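Local coordinates for protein ADP-ribosylglycohydrolase (Thermus thermophilus, PDB 2YZV) that belongs to the ADP-ribosylglycohydrolase family, folds as a compact, mainly helical (all-alpha) single-chain protein and binds two magnesium ions, at residues G13-L18 and L137-E142; R133-V138 and W173-A178; T105-E110 and D122-G127; K77-R82 and A155-G160; A26-L31 and P37-M42. All coordinates share one frame; numbering follows the deposited sequence.

Interaction 1: residues G13-L18 and L137-E142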
# COMPACT_ATOMS: atom_id res chain seq x y z
N GLY A 13 7.61 -2.43 10.00
CA GLY A 13 8.17 -1.75 8.85
C GLY A 13 7.20 -1.61 7.70
O GLY A 13 7.14 -0.57 7.05
N ALA A 14 6.44 -2.66 7.43
CA ALA A 14 5.48 -2.61 6.33
C ALA A 14 4.36 -1.60 6.60
O ALA A 14 3.96 -0.86 5.70
CB ALA A 14 4.88 -4.00 6.09
N PHE A 15 3.87 -1.55 7.83
CA PHE A 15 2.79 -0.63 8.19
C PHE A 15 3.28 0.81 8.25
O PHE A 15 2.70 1.70 7.62
CB PHE A 15 2.18 -1.05 9.54
CG PHE A 15 0.79 -0.53 9.77
CD1 PHE A 15 -0.20 -1.37 10.28
CD2 PHE A 15 0.46 0.80 9.50
CE1 PHE A 15 -1.50 -0.90 10.51
CE2 PHE A 15 -0.83 1.28 9.73
CZ PHE A 15 -1.81 0.43 10.23
N LEU A 16 4.35 1.05 9.00
CA LEU A 16 4.89 2.40 9.10
C LEU A 16 5.45 2.88 7.76
O LEU A 16 5.34 4.05 7.41
CB LEU A 16 5.99 2.47 10.17
CG LEU A 16 5.57 2.63 11.64
CD1 LEU A 16 5.00 4.01 11.84
CD2 LEU A 16 4.56 1.57 12.03
N GLY A 17 6.03 1.95 6.99
CA GLY A 17 6.57 2.31 5.69
C GLY A 17 5.48 2.84 4.77
O GLY A 17 5.72 3.73 3.95
N LEU A 18 4.29 2.28 4.90
CA LEU A 18 3.15 2.71 4.09
C LEU A 18 2.89 4.20 4.34
O LEU A 18 2.81 4.99 3.40
CB LEU A 18 1.91 1.89 4.48
CG LEU A 18 0.59 2.03 3.71
CD1 LEU A 18 -0.34 0.92 4.15
CD2 LEU A 18 -0.05 3.39 3.95
N LEU A 137 -4.03 -6.02 6.12
CA LEU A 137 -4.63 -7.32 5.85
C LEU A 137 -3.60 -8.44 5.89
O LEU A 137 -3.84 -9.49 6.50
CB LEU A 137 -5.32 -7.33 4.48
CG LEU A 137 -5.88 -8.69 4.03
CD1 LEU A 137 -6.92 -9.18 5.02
CD2 LEU A 137 -6.49 -8.54 2.65
N VAL A 138 -2.46 -8.22 5.25
CA VAL A 138 -1.41 -9.25 5.23
C VAL A 138 -0.79 -9.45 6.61
O VAL A 138 -0.43 -10.57 6.98
CB VAL A 138 -0.31 -8.90 4.20
CG1 VAL A 138 0.79 -9.95 4.22
CG2 VAL A 138 -0.92 -8.81 2.80
N LEU A 139 -0.67 -8.37 7.38
CA LEU A 139 -0.09 -8.50 8.72
C LEU A 139 -0.90 -9.44 9.60
O LEU A 139 -0.34 -10.24 10.35
CB LEU A 139 0.01 -7.13 9.39
CG LEU A 139 1.37 -6.43 9.36
CD1 LEU A 139 1.83 -6.21 7.93
CD2 LEU A 139 1.26 -5.10 10.09
N ALA A 140 -2.22 -9.33 9.52
CA ALA A 140 -3.10 -10.16 10.34
C ALA A 140 -3.46 -11.52 9.74
O ALA A 140 -3.64 -12.49 10.46
CB ALA A 140 -4.37 -9.40 10.68
N TYR A 141 -3.56 -11.59 8.41
CA TYR A 141 -3.94 -12.84 7.76
C TYR A 141 -2.83 -13.47 6.92
O TYR A 141 -3.09 -14.23 5.99
CB TYR A 141 -5.19 -12.61 6.91
CG TYR A 141 -6.44 -12.45 7.75
CD1 TYR A 141 -7.17 -13.56 8.17
CD2 TYR A 141 -6.85 -11.18 8.17
CE1 TYR A 141 -8.29 -13.42 8.98
CE2 TYR A 141 -7.97 -11.03 8.99
CZ TYR A 141 -8.68 -12.16 9.39
OH TYR A 141 -9.78 -12.03 10.20
N GLU A 142 -1.59 -13.17 7.29
CA GLU A 142 -0.41 -13.68 6.59
C GLU A 142 -0.46 -15.19 6.33
O GLU A 142 -0.13 -15.65 5.23
CB GLU A 142 0.84 -13.40 7.42
CG GLU A 142 2.13 -13.86 6.75
CD GLU A 142 3.25 -14.09 7.75
OE1 GLU A 142 3.31 -13.36 8.75
OE2 GLU A 142 4.07 -15.01 7.52

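Interaction 2: residues R133-V138 and W173-A178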
# COMPACT_ATOMS: atom_id res chain seq x y z
N ARG A 133 -3.72 0.57 0.77
CA ARG A 133 -4.16 0.23 2.12
C ARG A 133 -3.99 -1.24 2.50
O ARG A 133 -4.42 -1.65 3.58
CB ARG A 133 -5.65 0.59 2.26
CG ARG A 133 -6.54 -0.30 1.37
CD ARG A 133 -7.99 0.18 1.28
NE ARG A 133 -8.77 -0.74 0.44
CZ ARG A 133 -9.64 -0.37 -0.49
NH1 ARG A 133 -9.87 0.92 -0.72
NH2 ARG A 133 -10.28 -1.29 -1.20
N LEU A 134 -3.36 -2.02 1.63
CA LEU A 134 -3.19 -3.46 1.82
C LEU A 134 -2.47 -4.05 3.04
O LEU A 134 -2.99 -4.97 3.67
CB LEU A 134 -2.53 -4.06 0.57
CG LEU A 134 -3.25 -5.14 -0.24
CD1 LEU A 134 -2.21 -6.08 -0.82
CD2 LEU A 134 -4.24 -5.92 0.61
N ALA A 135 -1.28 -3.55 3.37
CA ALA A 135 -0.48 -4.07 4.48
C ALA A 135 -1.22 -4.62 5.71
O ALA A 135 -0.94 -5.74 6.14
CB ALA A 135 0.54 -3.02 4.92
N PRO A 136 -2.15 -3.85 6.29
CA PRO A 136 -2.86 -4.36 7.47
C PRO A 136 -3.46 -5.76 7.29
O PRO A 136 -3.41 -6.59 8.20
CB PRO A 136 -3.93 -3.30 7.71
CG PRO A 136 -3.25 -2.05 7.25
CD PRO A 136 -2.60 -2.49 5.96
N LEU A 137 -4.03 -6.02 6.12
CA LEU A 137 -4.63 -7.32 5.85
C LEU A 137 -3.60 -8.44 5.89
O LEU A 137 -3.84 -9.49 6.50
CB LEU A 137 -5.32 -7.33 4.48
CG LEU A 137 -5.88 -8.69 4.03
CD1 LEU A 137 -6.92 -9.18 5.02
CD2 LEU A 137 -6.49 -8.54 2.65
N VAL A 138 -2.46 -8.22 5.25
CA VAL A 138 -1.41 -9.25 5.23
C VAL A 138 -0.79 -9.45 6.61
O VAL A 138 -0.43 -10.57 6.98
CB VAL A 138 -0.31 -8.90 4.20
CG1 VAL A 138 0.79 -9.95 4.22
CG2 VAL A 138 -0.92 -8.81 2.80
N TRP A 173 0.74 -11.25 -2.23
CA TRP A 173 1.76 -12.30 -2.31
C TRP A 173 3.13 -11.71 -1.97
O TRP A 173 3.88 -12.28 -1.18
CB TRP A 173 1.79 -12.91 -3.71
CG TRP A 173 2.82 -13.99 -3.85
CD1 TRP A 173 2.68 -15.31 -3.49
CD2 TRP A 173 4.16 -13.85 -4.34
NE1 TRP A 173 3.85 -15.99 -3.73
CE2 TRP A 173 4.77 -15.13 -4.24
CE3 TRP A 173 4.91 -12.78 -4.85
CZ2 TRP A 173 6.10 -15.35 -4.64
CZ3 TRP A 173 6.23 -13.01 -5.24
CH2 TRP A 173 6.81 -14.29 -5.13
N LEU A 174 3.44 -10.57 -2.58
CA LEU A 174 4.72 -9.91 -2.35
C LEU A 174 4.94 -9.60 -0.87
O LEU A 174 6.02 -9.85 -0.33
CB LEU A 174 4.80 -8.60 -3.14
CG LEU A 174 5.04 -8.74 -4.65
CD1 LEU A 174 4.74 -7.42 -5.34
CD2 LEU A 174 6.48 -9.17 -4.90
N LEU A 175 3.92 -9.04 -0.22
CA LEU A 175 4.05 -8.71 1.18
C LEU A 175 4.22 -9.95 2.05
O LEU A 175 5.05 -9.96 2.95
CB LEU A 175 2.86 -7.87 1.66
CG LEU A 175 2.74 -6.49 1.01
CD1 LEU A 175 1.61 -5.72 1.68
CD2 LEU A 175 4.06 -5.72 1.15
N ARG A 176 3.43 -10.99 1.79
CA ARG A 176 3.55 -12.21 2.57
C ARG A 176 4.96 -12.78 2.46
O ARG A 176 5.60 -13.11 3.46
CB ARG A 176 2.55 -13.27 2.10
CG ARG A 176 2.55 -14.53 2.97
CD ARG A 176 1.70 -15.63 2.36
NE ARG A 176 2.33 -16.18 1.16
CZ ARG A 176 1.73 -17.00 0.30
NH1 ARG A 176 0.47 -17.36 0.51
NH2 ARG A 176 2.38 -17.46 -0.75
N GLU A 177 5.46 -12.89 1.23
CA GLU A 177 6.80 -13.42 1.00
C GLU A 177 7.88 -12.56 1.64
O GLU A 177 8.83 -13.07 2.23
CB GLU A 177 7.06 -13.58 -0.50
CG GLU A 177 6.17 -14.63 -1.14
CD GLU A 177 6.33 -15.99 -0.51
OE1 GLU A 177 7.42 -16.58 -0.63
OE2 GLU A 177 5.36 -16.47 0.13
N ALA A 178 7.74 -11.24 1.51
CA ALA A 178 8.72 -10.34 2.09
C ALA A 178 8.75 -10.49 3.61
O ALA A 178 9.82 -10.52 4.22
CB ALA A 178 8.41 -8.89 1.70

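Interaction 3: residues T105-E110 and D122-G127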
# COMPACT_ATOMS: atom_id res chain seq x y z
N THR A 105 -13.81 5.89 -5.65
CA THR A 105 -14.04 5.47 -4.27
C THR A 105 -15.25 6.16 -3.64
O THR A 105 -16.01 5.53 -2.90
CB THR A 105 -12.80 5.73 -3.40
OG1 THR A 105 -11.68 5.01 -3.93
CG2 THR A 105 -13.04 5.27 -1.97
N ARG A 106 -15.42 7.45 -3.91
CA ARG A 106 -16.55 8.18 -3.34
C ARG A 106 -17.85 7.56 -3.87
O ARG A 106 -18.84 7.47 -3.14
CB ARG A 106 -16.50 9.66 -3.70
CG ARG A 106 -16.66 9.98 -5.18
CD ARG A 106 -16.64 11.48 -5.41
NE ARG A 106 -16.75 11.82 -6.83
CZ ARG A 106 -16.70 13.06 -7.30
NH1 ARG A 106 -16.53 14.08 -6.47
NH2 ARG A 106 -16.80 13.28 -8.61
N ARG A 107 -17.82 7.13 -5.12
CA ARG A 107 -18.98 6.51 -5.74
C ARG A 107 -19.26 5.16 -5.08
O ARG A 107 -20.41 4.81 -4.82
CB ARG A 107 -18.75 6.33 -7.24
CG ARG A 107 -19.85 5.57 -7.96
CD ARG A 107 -19.83 5.87 -9.45
NE ARG A 107 -18.48 5.81 -9.99
CZ ARG A 107 -18.14 6.21 -11.21
NH1 ARG A 107 -19.06 6.72 -12.02
NH2 ARG A 107 -16.88 6.13 -11.61
N ALA A 108 -18.20 4.41 -4.81
CA ALA A 108 -18.35 3.10 -4.17
C ALA A 108 -18.97 3.28 -2.78
O ALA A 108 -19.85 2.53 -2.39
CB ALA A 108 -16.99 2.42 -4.05
N LEU A 109 -18.50 4.29 -2.05
CA LEU A 109 -19.03 4.53 -0.72
C LEU A 109 -20.51 4.92 -0.75
O LEU A 109 -21.29 4.48 0.10
CB LEU A 109 -18.21 5.62 -0.01
CG LEU A 109 -16.74 5.23 0.23
CD1 LEU A 109 -16.01 6.37 0.90
CD2 LEU A 109 -16.67 3.97 1.09
N GLU A 110 -20.91 5.74 -1.72
CA GLU A 110 -22.31 6.15 -1.82
C GLU A 110 -23.16 4.99 -2.34
O GLU A 110 -24.35 4.90 -2.03
CB GLU A 110 -22.46 7.36 -2.73
CG GLU A 110 -21.87 8.65 -2.17
CD GLU A 110 -22.54 9.10 -0.88
OE1 GLU A 110 -23.63 8.58 -0.55
OE2 GLU A 110 -21.98 9.99 -0.20
N ASP A 122 -16.87 -0.99 -8.88
CA ASP A 122 -17.41 -1.27 -10.21
C ASP A 122 -16.26 -1.49 -11.19
O ASP A 122 -15.10 -1.27 -10.85
CB ASP A 122 -18.32 -0.13 -10.69
CG ASP A 122 -17.63 1.22 -10.70
OD1 ASP A 122 -16.55 1.34 -11.31
OD2 ASP A 122 -18.18 2.17 -10.10
N GLU A 123 -16.59 -1.92 -12.39
CA GLU A 123 -15.60 -2.20 -13.42
C GLU A 123 -14.80 -0.99 -13.88
O GLU A 123 -13.78 -1.14 -14.56
CB GLU A 123 -16.27 -2.88 -14.61
CG GLU A 123 -16.89 -4.23 -14.26
CD GLU A 123 -17.76 -4.79 -15.36
OE1 GLU A 123 -18.80 -4.17 -15.68
OE2 GLU A 123 -17.40 -5.85 -15.91
N ALA A 124 -15.25 0.21 -13.52
CA ALA A 124 -14.54 1.42 -13.91
C ALA A 124 -13.42 1.73 -12.93
O ALA A 124 -12.55 2.56 -13.20
CB ALA A 124 -15.52 2.60 -13.98
N GLY A 125 -13.43 1.05 -11.79
CA GLY A 125 -12.42 1.28 -10.78
C GLY A 125 -11.15 0.47 -10.98
O GLY A 125 -11.03 -0.63 -10.44
N ALA A 126 -10.21 1.01 -11.75
CA ALA A 126 -8.94 0.33 -12.00
C ALA A 126 -7.80 1.06 -11.31
O ALA A 126 -6.63 0.75 -11.54
CB ALA A 126 -8.67 0.26 -13.50
N GLY A 127 -8.15 2.02 -10.46
CA GLY A 127 -7.17 2.80 -9.73
C GLY A 127 -6.39 2.00 -8.70
O GLY A 127 -6.67 0.83 -8.46
O HOH W 1 -15.77 3.85 -10.66

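Interaction 4: residues K77-R82 and A155-G160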
# COMPACT_ATOMS: atom_id res chain seq x y z
N LYS A 77 -18.27 -5.48 5.29
CA LYS A 77 -19.36 -4.57 5.64
C LYS A 77 -18.85 -3.55 6.67
O LYS A 77 -19.09 -2.36 6.53
CB LYS A 77 -20.55 -5.35 6.21
CG LYS A 77 -21.70 -4.46 6.64
CD LYS A 77 -22.87 -5.27 7.17
CE LYS A 77 -24.00 -4.36 7.62
NZ LYS A 77 -24.42 -3.44 6.52
N ASP A 78 -18.15 -4.03 7.69
CA ASP A 78 -17.61 -3.15 8.72
C ASP A 78 -16.53 -2.24 8.14
O ASP A 78 -16.40 -1.09 8.55
CB ASP A 78 -17.05 -3.96 9.88
CG ASP A 78 -16.48 -3.09 10.98
OD1 ASP A 78 -15.24 -2.94 11.05
OD2 ASP A 78 -17.27 -2.53 11.78
N GLN A 79 -15.76 -2.77 7.20
CA GLN A 79 -14.71 -1.97 6.58
C GLN A 79 -15.35 -0.75 5.92
O GLN A 79 -14.90 0.38 6.11
CB GLN A 79 -13.97 -2.79 5.52
CG GLN A 79 -13.05 -3.83 6.11
CD GLN A 79 -12.61 -4.86 5.08
OE1 GLN A 79 -12.57 -4.59 3.88
NE2 GLN A 79 -12.26 -6.06 5.55
N MET A 80 -16.42 -0.99 5.17
CA MET A 80 -17.13 0.08 4.48
C MET A 80 -17.84 1.02 5.43
O MET A 80 -17.94 2.22 5.16
CB MET A 80 -18.10 -0.52 3.46
CG MET A 80 -17.40 -1.17 2.26
SD MET A 80 -16.51 0.02 1.22
CE MET A 80 -17.82 0.47 0.05
N ASP A 81 -18.35 0.51 6.55
CA ASP A 81 -19.02 1.37 7.52
C ASP A 81 -17.98 2.39 7.99
O ASP A 81 -18.28 3.58 8.13
CB ASP A 81 -19.53 0.58 8.73
CG ASP A 81 -20.73 -0.29 8.41
OD1 ASP A 81 -21.56 0.13 7.57
OD2 ASP A 81 -20.85 -1.38 9.00
N ARG A 82 -16.76 1.92 8.21
CA ARG A 82 -15.69 2.80 8.67
C ARG A 82 -15.23 3.77 7.59
O ARG A 82 -15.03 4.95 7.87
CB ARG A 82 -14.51 1.96 9.17
CG ARG A 82 -14.82 1.11 10.39
CD ARG A 82 -13.63 0.26 10.78
NE ARG A 82 -13.94 -0.70 11.84
CZ ARG A 82 -14.12 -0.38 13.12
NH1 ARG A 82 -14.01 0.88 13.52
NH2 ARG A 82 -14.40 -1.32 14.00
N ALA A 155 -10.20 -5.58 -1.97
CA ALA A 155 -10.10 -4.62 -3.05
C ALA A 155 -11.48 -4.32 -3.62
O ALA A 155 -11.80 -3.17 -3.92
CB ALA A 155 -9.19 -5.17 -4.16
N ARG A 156 -12.29 -5.37 -3.73
CA ARG A 156 -13.64 -5.27 -4.30
C ARG A 156 -14.59 -4.32 -3.58
O ARG A 156 -15.61 -3.93 -4.15
CB ARG A 156 -14.26 -6.66 -4.39
CG ARG A 156 -13.68 -7.52 -5.51
CD ARG A 156 -14.30 -8.90 -5.51
NE ARG A 156 -15.76 -8.81 -5.61
CZ ARG A 156 -16.60 -9.47 -4.82
NH1 ARG A 156 -16.13 -10.27 -3.87
NH2 ARG A 156 -17.91 -9.33 -4.98
N THR A 157 -14.27 -3.95 -2.35
CA THR A 157 -15.12 -3.03 -1.62
C THR A 157 -15.20 -1.68 -2.33
O THR A 157 -16.25 -1.03 -2.32
CB THR A 157 -14.61 -2.78 -0.18
OG1 THR A 157 -13.24 -2.35 -0.23
CG2 THR A 157 -14.73 -4.05 0.65
N THR A 158 -14.11 -1.27 -2.97
CA THR A 158 -14.08 0.02 -3.65
C THR A 158 -13.68 -0.00 -5.13
O THR A 158 -13.94 0.95 -5.86
CB THR A 158 -13.12 0.99 -2.93
OG1 THR A 158 -11.80 0.42 -2.92
CG2 THR A 158 -13.58 1.22 -1.49
N HIS A 159 -13.03 -1.09 -5.56
CA HIS A 159 -12.58 -1.21 -6.95
C HIS A 159 -12.97 -2.55 -7.53
O HIS A 159 -12.77 -3.59 -6.90
CB HIS A 159 -11.06 -1.04 -7.03
CG HIS A 159 -10.58 0.32 -6.65
ND1 HIS A 159 -10.75 0.85 -5.40
CD2 HIS A 159 -9.94 1.27 -7.38
CE1 HIS A 159 -10.24 2.07 -5.36
NE2 HIS A 159 -9.74 2.35 -6.55
N GLY A 160 -13.49 -2.54 -8.76
CA GLY A 160 -13.91 -3.79 -9.38
C GLY A 160 -13.25 -4.19 -10.68
O GLY A 160 -13.57 -5.24 -11.23

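Interaction 5: residues A26-L31 and P37-M42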
# COMPACT_ATOMS: atom_id res chain seq x y z
N ALA A 26 3.16 12.65 -0.86
CA ALA A 26 2.13 13.68 -0.86
C ALA A 26 2.72 15.06 -1.13
O ALA A 26 2.05 15.94 -1.66
CB ALA A 26 1.39 13.68 0.47
N GLN A 27 3.99 15.23 -0.78
CA GLN A 27 4.67 16.51 -0.97
C GLN A 27 4.77 16.92 -2.43
O GLN A 27 4.80 18.12 -2.74
CB GLN A 27 6.08 16.46 -0.35
CG GLN A 27 6.07 16.14 1.13
CD GLN A 27 7.45 15.98 1.74
OE1 GLN A 27 7.59 15.57 2.89
NE2 GLN A 27 8.49 16.30 0.97
N VAL A 28 4.81 15.94 -3.32
CA VAL A 28 4.91 16.24 -4.75
C VAL A 28 3.80 15.62 -5.59
O VAL A 28 3.96 15.44 -6.79
CB VAL A 28 6.26 15.78 -5.32
CG1 VAL A 28 7.38 16.63 -4.73
CG2 VAL A 28 6.48 14.31 -5.00
N GLU A 29 2.68 15.30 -4.95
CA GLU A 29 1.56 14.72 -5.68
C GLU A 29 1.10 15.65 -6.80
O GLU A 29 0.91 16.85 -6.58
CB GLU A 29 0.40 14.43 -4.73
CG GLU A 29 -0.90 14.07 -5.43
CD GLU A 29 -1.96 13.54 -4.49
OE1 GLU A 29 -1.97 13.94 -3.31
OE2 GLU A 29 -2.80 12.72 -4.94
N GLY A 30 0.93 15.10 -7.99
CA GLY A 30 0.47 15.88 -9.13
C GLY A 30 1.54 16.61 -9.92
O GLY A 30 1.24 17.22 -10.95
N LEU A 31 2.79 16.55 -9.47
CA LEU A 31 3.88 17.22 -10.18
C LEU A 31 4.49 16.30 -11.23
O LEU A 31 4.74 15.13 -10.96
CB LEU A 31 4.97 17.66 -9.21
CG LEU A 31 4.60 18.59 -8.06
CD1 LEU A 31 5.85 18.95 -7.29
CD2 LEU A 31 3.91 19.84 -8.58
N PRO A 37 12.87 19.88 -7.71
CA PRO A 37 14.09 19.44 -7.02
C PRO A 37 13.88 18.12 -6.30
O PRO A 37 12.79 17.86 -5.80
CB PRO A 37 14.38 20.59 -6.06
CG PRO A 37 13.84 21.78 -6.79
CD PRO A 37 12.52 21.26 -7.30
N GLU A 38 14.92 17.29 -6.24
CA GLU A 38 14.80 16.00 -5.58
C GLU A 38 14.26 16.10 -4.16
O GLU A 38 14.80 16.83 -3.33
CB GLU A 38 16.14 15.26 -5.54
CG GLU A 38 16.04 13.96 -4.74
CD GLU A 38 17.37 13.25 -4.58
OE1 GLU A 38 18.38 13.92 -4.32
OE2 GLU A 38 17.39 12.00 -4.69
N VAL A 39 13.19 15.36 -3.91
CA VAL A 39 12.58 15.32 -2.59
C VAL A 39 13.40 14.31 -1.79
O VAL A 39 13.62 13.19 -2.24
CB VAL A 39 11.12 14.82 -2.67
CG1 VAL A 39 10.55 14.68 -1.27
CG2 VAL A 39 10.30 15.78 -3.49
N ARG A 40 13.85 14.72 -0.60
CA ARG A 40 14.67 13.85 0.24
C ARG A 40 14.23 13.80 1.70
O ARG A 40 14.56 12.85 2.41
CB ARG A 40 16.13 14.30 0.18
CG ARG A 40 16.73 14.34 -1.21
CD ARG A 40 18.10 15.01 -1.20
NE ARG A 40 19.08 14.28 -0.40
CZ ARG A 40 19.54 13.06 -0.69
NH1 ARG A 40 19.12 12.43 -1.78
NH2 ARG A 40 20.44 12.49 0.09
N GLU A 41 13.50 14.81 2.16
CA GLU A 41 13.08 14.84 3.55
C GLU A 41 11.60 15.15 3.76
O GLU A 41 10.90 15.52 2.82
CB GLU A 41 13.93 15.86 4.32
CG GLU A 41 15.44 15.66 4.22
CD GLU A 41 15.88 14.26 4.59
OE1 GLU A 41 15.25 13.64 5.47
OE2 GLU A 41 16.86 13.77 4.00
N MET A 42 11.15 14.99 5.00
CA MET A 42 9.76 15.27 5.38
C MET A 42 9.56 16.76 5.58
O MET A 42 9.71 17.28 6.68
CB MET A 42 9.42 14.55 6.70
CG MET A 42 9.23 13.06 6.58
SD MET A 42 7.64 12.61 5.84
CE MET A 42 7.77 10.81 5.96

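Interaction 1: residues G13-L18 and L137-E142
The ring of Phe15 presents an edge to Leu139: the methyl CD2 lies near the ring plane, with Leu139 CD2 and Phe15 CD1 4.0 Å apart. The same methyl also comes to within 4.2 Å of Phe15 CB, so it nestles in the angle between the ring and the stem that carries it. The second flat group, the ring of Tyr141, has the carbonyl oxygen of Leu137, one turn earlier, at its edge and in its plane.

Leu139 brings both of its branches to the 13-18 helix. While CD2 serves the phenyl ring, the other methyl reaches the residue before it, with Leu139 CD1 and Ala14 CB 4.2 Å apart. One leucine thus straddles two consecutive residues. The Phe15 side chain lies roughly at right angles to that of Leu139, its CG opposite the backbone N (chi1 -159°) and its ring swung beside the carbonyl carbon. Leu139 makes its reach with a chi1 of -99°, well off a staggered position. The backbones remain well separated, the CA atoms of Phe15 and Leu139 being 8.4 Å apart. The interface is small, 98 Å² in all, and every touching residue is buried and apolar, which makes this a piece of the hydrophobic core.

Here helix 4-26 meets helix 135-141 inside the all-helical fold. Helix 57-72 contributes Ala66 to the surroundings of Phe15, and helix 283-298 adds Ala290 and Leu293, while Val138 touches Leu179 of helix 162-179.

Interaction 2: residues R133-V138 and W173-A178
Val138 and Leu175 form the tight part of this contact, their side chains crossing at about a right angle. Both methyls of the valine straddle Leu175 CB. The first also drives against the facing helix at the level of its main chain, with Val138 CG1 3.7 Å from Arg176 N and 3.9 Å from Leu175 CB. The second, CG2, lies beside the leucine between its stem and its tip, 4.1 Å from Leu175 CD1. That same leucine methyl carries on to Ala135, where Leu175 CD1 sits 3.9 Å from Ala135 CA, over backbone more than over side chain. With CG opposite its carbonyl carbon (chi1 -65°), Leu175 is directed across the interface. The CA atoms of Val138 and Arg176 are 6.4 Å apart.

Such close, largely apolar contact between helix 135-141 and helix 162-179 belongs to the helical core of the ADP-ribosylglycohydrolase family. Gln261 of helix 252-267 borders it, touching Leu175 and accepting a hydrogen bond from Ala135 N through OE1.

The other side is looser and partly exposed. Arg176 gives its CB to the contact, 4.3 Å from Val138 CG1, and then leads away. Its guanidinium edge grips the neighbouring residue side-on in a salt bridge: Arg176 NE lies 3.2 Å from Glu177 OE2, and NH2 bonds to the same oxygen, which lies nearly in the guanidinium plane. Glu177 CG in turn lies 3.4 Å above one face of the Trp173 ring, offset toward the rim.

Interaction 3: residues T105-E110 and D122-G127
Arg107 on helix 105-115 faces Asp122, which opens a type I beta turn running to Gly125 and makes an Asx turn at the same place. The pairing of charges is loose: Arg107 NE and Asp122 OD2 are 3.7 Å apart, a long salt bridge. The oxygen lies well out of the guanidinium plane, and the two flat groups stand 80° to one another, so that no N-H is aimed at it and the attraction is one of charge alone. OD2 has a further salt-bridge partner in Arg111 NH2, so the carboxylate is paired with two arginines.

Water adds a second link. One molecule donates to Asp122 OD1 at 2.7 Å and accepts, weakly, from Arg107 NH2, bridging the groups where they do not bond directly.

Van der Waals contact is slight and lies at the surface, with the methyl Ala124 CB 4.5 Å from Arg107 NH2.

Hydrogen bonds within 122-127 shape the turn. Gly125 N bonds to Asp122 O at 3.0 Å, closing it, and Gly125 is itself the centre of an inverse gamma turn; its backbone also bonds to that of Ala161. A chi1 of 57° places Asp122 CG between its own N and carbonyl carbon, folding the carboxylate back over the turn, where OD1 is met on its anti side by Ala124 N at 2.8 Å.

Interaction 4: residues K77-R82 and A155-G160
Thr158, whose methyl faces Met80, has its hydroxyl gripped twice: OG1 is hydrogen-bonded to His159 ND1 at 2.7 Å, in the plane of the imidazole and at its edge, and also to NH2 of Arg133. These bonds probably fix the rotation of Thr158, whose methyl faces the thioether, with Thr158 CG2 4.2 Å from Met80 SD. A backbone acceptor steadies the bend, as Ala155 O receives both Thr158 N and His159 N.

Met80 and Thr157 carry most of the contact. The methionine chain folds at chi2 (-66°) and again at chi3 (-90°), so it runs alongside Thr157 in the opposite direction. Met80 SD lies 3.7 Å from Thr157 CB, and the terminal methyl curls to the main chain, where Met80 CE is 3.2 Å from Thr157 O, a snug approach. Gln79 crosses Thr157 at about a right angle, bringing OE1 to 3.9 Å from Thr157 CG2. The threonine turns its methyl to the glutamine while its hydroxyl OG1 is taken up by the carbonyl oxygen of Ala154. Behind the contact face, Arg82 NE and Asp78 OD1 form a 2.7 Å salt bridge along the helix, and Asp78 has another salt-bridge partner in Arg72.

All four touching residues are buried where helix 76-89 packs on the loop that follows helix 147-156. Leu109 and Tyr112 of helix 105-115 also touch Met80, and Leu65 and Ser68 of helix 57-72 lie against Gln79.

Interaction 5: residues A26-L31 and P37-M42
Gln27 reaches residues 39-42 because its CG lies opposite the carbonyl carbon (chi1 -59°) and the chain then runs straight (chi2 175°), delivering the amide to the far arm of the loop. There NE2 donates to the carbonyl oxygen of Glu41 at 3.1 Å, the acceptor lying in the amide plane and the approach nearly following the C=O axis (164°). The other amide atom accepts from Lys43 N, so both ends of the group are held and its flip is settled; Gln27 OE1 also passes 3.3 Å from Met42 CA.

Val39 CG1 lies against the amide, 3.4 Å from Gln27 NE2. The apolar contact is made by its other methyl, which slides past Val28, with Val39 CG2 and Val28 CG1 modelled at 3.3 Å, a doubtful separation tighter than usual van der Waals contact.

Both segments belong to the irregular loop between helix 4-26 and helix 57-72. Met42 packs back on Val20, Ala23 and Leu24 of helix 4-26. Val28 leans on Ala252, and Glu29 touches two magnesium ligands, Asp251 in the loop before helix 252-267 and Asp253 at its start.

Interactions 1 and 2 adjoin, their centres about 6 Å apart, because helix 135-141 serves both, giving Leu139 to the first and Ala135 and Val138 to the second. Arg133, at the start of interaction 2, reaches over to the 155-160 loop and so ties it to interaction 4. Interaction 3 lies about 10 Å from interaction 4, centre to centre, on the same side of the chain's centre, and Met80 CE comes to 3.8 Å from Ala108 O between them. Interaction 5 stands apart, its centre about 24 Å or more from every other. Its Val28 side chain is about 11 Å from a bound magnesium ion, against about 13 Å for that of Thr158 and 14 Å for that of Phe15.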